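Local coordinates for protein Dye-decolorizing peroxidase (Irpex lacteus, PDB 7D8M) that binds heme b and probably acts as a dye-decolorizing peroxidase, using peroxide to oxidise its substrates, at residues A[27-32]-A[149-154]. Sequence-based numbering, arbitrary orientation.
Sequences FVFFHI and IVYDLD
A classic beta bulge sets Val-150 and Tyr-151 together against Phe-29, at one margin of the four-stranded antiparallel sheet in the ferredoxin-like, dimeric alpha+beta barrel domain of this DyP-type peroxidase. Phe-29 O accepts two N-H donors: Val-150 N at 2.8 Å, tilted from the carbonyl plane, and Tyr-151 N in a weak bond of 3.4 Å. Beyond the bulge the ladder is regular, and Phe-27 N meets Leu-153 O at 2.8 Å, almost straight at 173°.

Phe-27, Phe-29, Tyr-151 and Leu-153 share one face. Strand 359-366 packs on Phe-27 and Leu-153, and Phe-221 meets Phe-27 and Phe-29, so large apolar groups suit these three buried places. With CG anti to its carbonyl carbon (chi1 -60°), Phe-29 lies alongside Tyr-151, CD2 to CD2 at 3.6 Å, the rings 26° from parallel but slid until they barely overlap. Replacing Phe-29 by an alanine is likely to open a gap beside Tyr-151 and leave Phe-221 and Phe-113 without their edge-to-face partner.

Val-28 and Ile-149, both beta-branched, suit extended backbone on the other face, which helix 129-143 covers; there Asp-152 forms salt bridges with Arg-136 and Lys-26, and Val-28 CG1 rests 3.6 Å from Ile-149 CG1.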
loop_
_atom_site.group_PDB
_atom_site.type_symbol
_atom_site.label_atom_id
_atom_site.label_comp_id
_atom_site.label_asym_id
_atom_site.label_seq_id
_atom_site.Cartn_x
_atom_site.Cartn_y
_atom_site.Cartn_z
ATOM N N PHE A 27 10.757 8.540 5.356
ATOM C CA PHE A 27 11.296 7.202 5.141
ATOM C C PHE A 27 12.808 7.311 5.058
ATOM O O PHE A 27 13.331 7.953 4.139
ATOM C CB PHE A 27 10.738 6.576 3.858
ATOM C CG PHE A 27 9.263 6.320 3.899
ATOM C CD1 PHE A 27 8.363 7.336 3.607
ATOM C CD2 PHE A 27 8.774 5.069 4.242
ATOM C CE1 PHE A 27 6.995 7.106 3.642
ATOM C CE2 PHE A 27 7.411 4.824 4.292
ATOM C CZ PHE A 27 6.517 5.844 3.991
ATOM N N VAL A 28 13.513 6.701 6.019
ATOM C CA VAL A 28 14.972 6.762 6.064
ATOM C C VAL A 28 15.509 5.386 5.698
ATOM O O VAL A 28 15.491 4.461 6.519
ATOM C CB VAL A 28 15.487 7.212 7.436
ATOM C CG1 VAL A 28 17.015 7.309 7.417
ATOM C CG2 VAL A 28 14.879 8.561 7.808
ATOM N N PHE A 29 16.015 5.252 4.472
ATOM C CA PHE A 29 16.577 3.992 4.000
ATOM C C PHE A 29 18.085 4.006 4.228
ATOM O O PHE A 29 18.758 5.002 3.940
ATOM C CB PHE A 29 16.261 3.764 2.522
ATOM C CG PHE A 29 14.763 3.697 2.210
ATOM C CD1 PHE A 29 14.068 2.500 2.311
ATOM C CD2 PHE A 29 14.069 4.834 1.837
ATOM C CE1 PHE A 29 12.693 2.436 2.031
ATOM C CE2 PHE A 29 12.705 4.779 1.546
ATOM C CZ PHE A 29 12.018 3.580 1.646
ATOM N N PHE A 30 18.615 2.906 4.742
ATOM C CA PHE A 30 19.992 2.930 5.203
ATOM C C PHE A 30 20.693 1.624 4.879
ATOM O O PHE A 30 20.063 0.581 4.683
ATOM C CB PHE A 30 20.069 3.189 6.715
ATOM C CG PHE A 30 19.347 2.157 7.550
ATOM C CD1 PHE A 30 19.973 0.967 7.913
ATOM C CD2 PHE A 30 18.049 2.384 7.985
ATOM C CE1 PHE A 30 19.308 0.017 8.678
ATOM C CE2 PHE A 30 17.382 1.445 8.754
ATOM C CZ PHE A 30 18.018 0.259 9.103
ATOM N N HIS A 31 22.023 1.701 4.895
ATOM C CA HIS A 31 22.923 0.566 4.787
ATOM C C HIS A 31 23.704 0.458 6.087
ATOM O O HIS A 31 24.018 1.475 6.715
ATOM C CB HIS A 31 23.890 0.753 3.615
ATOM C CG HIS A 31 24.892 -0.349 3.472
ATOM N ND1 HIS A 31 24.599 -1.541 2.847
ATOM C CD2 HIS A 31 26.187 -0.438 3.864
ATOM C CE1 HIS A 31 25.664 -2.322 2.872
ATOM N NE2 HIS A 31 26.643 -1.673 3.474
ATOM N N ILE A 32 24.011 -0.769 6.502
ATOM C CA ILE A 32 24.711 -1.003 7.762
ATOM C C ILE A 32 26.199 -1.155 7.470
ATOM O O ILE A 32 26.606 -2.075 6.750
ATOM C CB ILE A 32 24.156 -2.235 8.492
ATOM C CG1 ILE A 32 22.668 -2.035 8.785
ATOM C CG2 ILE A 32 24.925 -2.483 9.783
ATOM C CD1 ILE A 32 22.022 -3.180 9.518
ATOM N N ILE A 149 22.806 6.667 5.396
ATOM C CA ILE A 149 21.488 6.885 4.817
ATOM C C ILE A 149 21.662 6.925 3.308
ATOM O O ILE A 149 22.400 7.764 2.783
ATOM C CB ILE A 149 20.842 8.173 5.343
ATOM C CG1 ILE A 149 20.478 8.000 6.817
ATOM C CG2 ILE A 149 19.596 8.530 4.486
ATOM C CD1 ILE A 149 20.147 9.303 7.544
ATOM N N VAL A 150 21.021 5.989 2.614
ATOM C CA VAL A 150 21.151 5.906 1.165
ATOM C C VAL A 150 19.980 6.558 0.438
ATOM O O VAL A 150 20.096 6.838 -0.764
ATOM C CB VAL A 150 21.318 4.439 0.715
ATOM C CG1 VAL A 150 22.537 3.806 1.418
ATOM C CG2 VAL A 150 20.079 3.648 1.034
ATOM N N TYR A 151 18.871 6.823 1.124
ATOM C CA TYR A 151 17.725 7.474 0.500
ATOM C C TYR A 151 16.835 8.022 1.600
ATOM O O TYR A 151 16.515 7.299 2.547
ATOM C CB TYR A 151 16.942 6.496 -0.383
ATOM C CG TYR A 151 15.889 7.175 -1.228
ATOM C CD1 TYR A 151 16.208 8.286 -2.004
ATOM C CD2 TYR A 151 14.579 6.714 -1.249
ATOM C CE1 TYR A 151 15.250 8.916 -2.783
ATOM C CE2 TYR A 151 13.615 7.337 -2.022
ATOM C CZ TYR A 151 13.959 8.437 -2.786
ATOM O OH TYR A 151 13.010 9.067 -3.549
ATOM N N ASP A 152 16.428 9.283 1.472
ATOM C CA ASP A 152 15.688 9.987 2.522
ATOM C C ASP A 152 14.478 10.650 1.869
ATOM O O ASP A 152 14.616 11.687 1.217
ATOM C CB ASP A 152 16.591 11.009 3.212
ATOM C CG ASP A 152 15.994 11.562 4.497
ATOM O OD1 ASP A 152 14.760 11.583 4.620
ATOM O OD2 ASP A 152 16.768 11.995 5.386
ATOM N N LEU A 153 13.293 10.059 2.042
ATOM C CA LEU A 153 12.086 10.484 1.335
ATOM C C LEU A 153 11.075 11.069 2.318
ATOM O O LEU A 153 10.681 10.402 3.281
ATOM C CB LEU A 153 11.466 9.315 0.568
ATOM C CG LEU A 153 10.110 9.641 -0.052
ATOM C CD1 LEU A 153 10.297 10.681 -1.135
ATOM C CD2 LEU A 153 9.437 8.391 -0.622
ATOM N N ASP A 154 10.665 12.315 2.082
ATOM C CA ASP A 154 9.584 12.931 2.844
ATOM C C ASP A 154 8.260 12.761 2.108
ATOM O O ASP A 154 8.164 13.044 0.910
ATOM C CB ASP A 154 9.852 14.418 3.071
ATOM C CG ASP A 154 11.048 14.658 3.977
ATOM O OD1 ASP A 154 11.141 13.975 5.012
ATOM O OD2 ASP A 154 11.901 15.502 3.644
#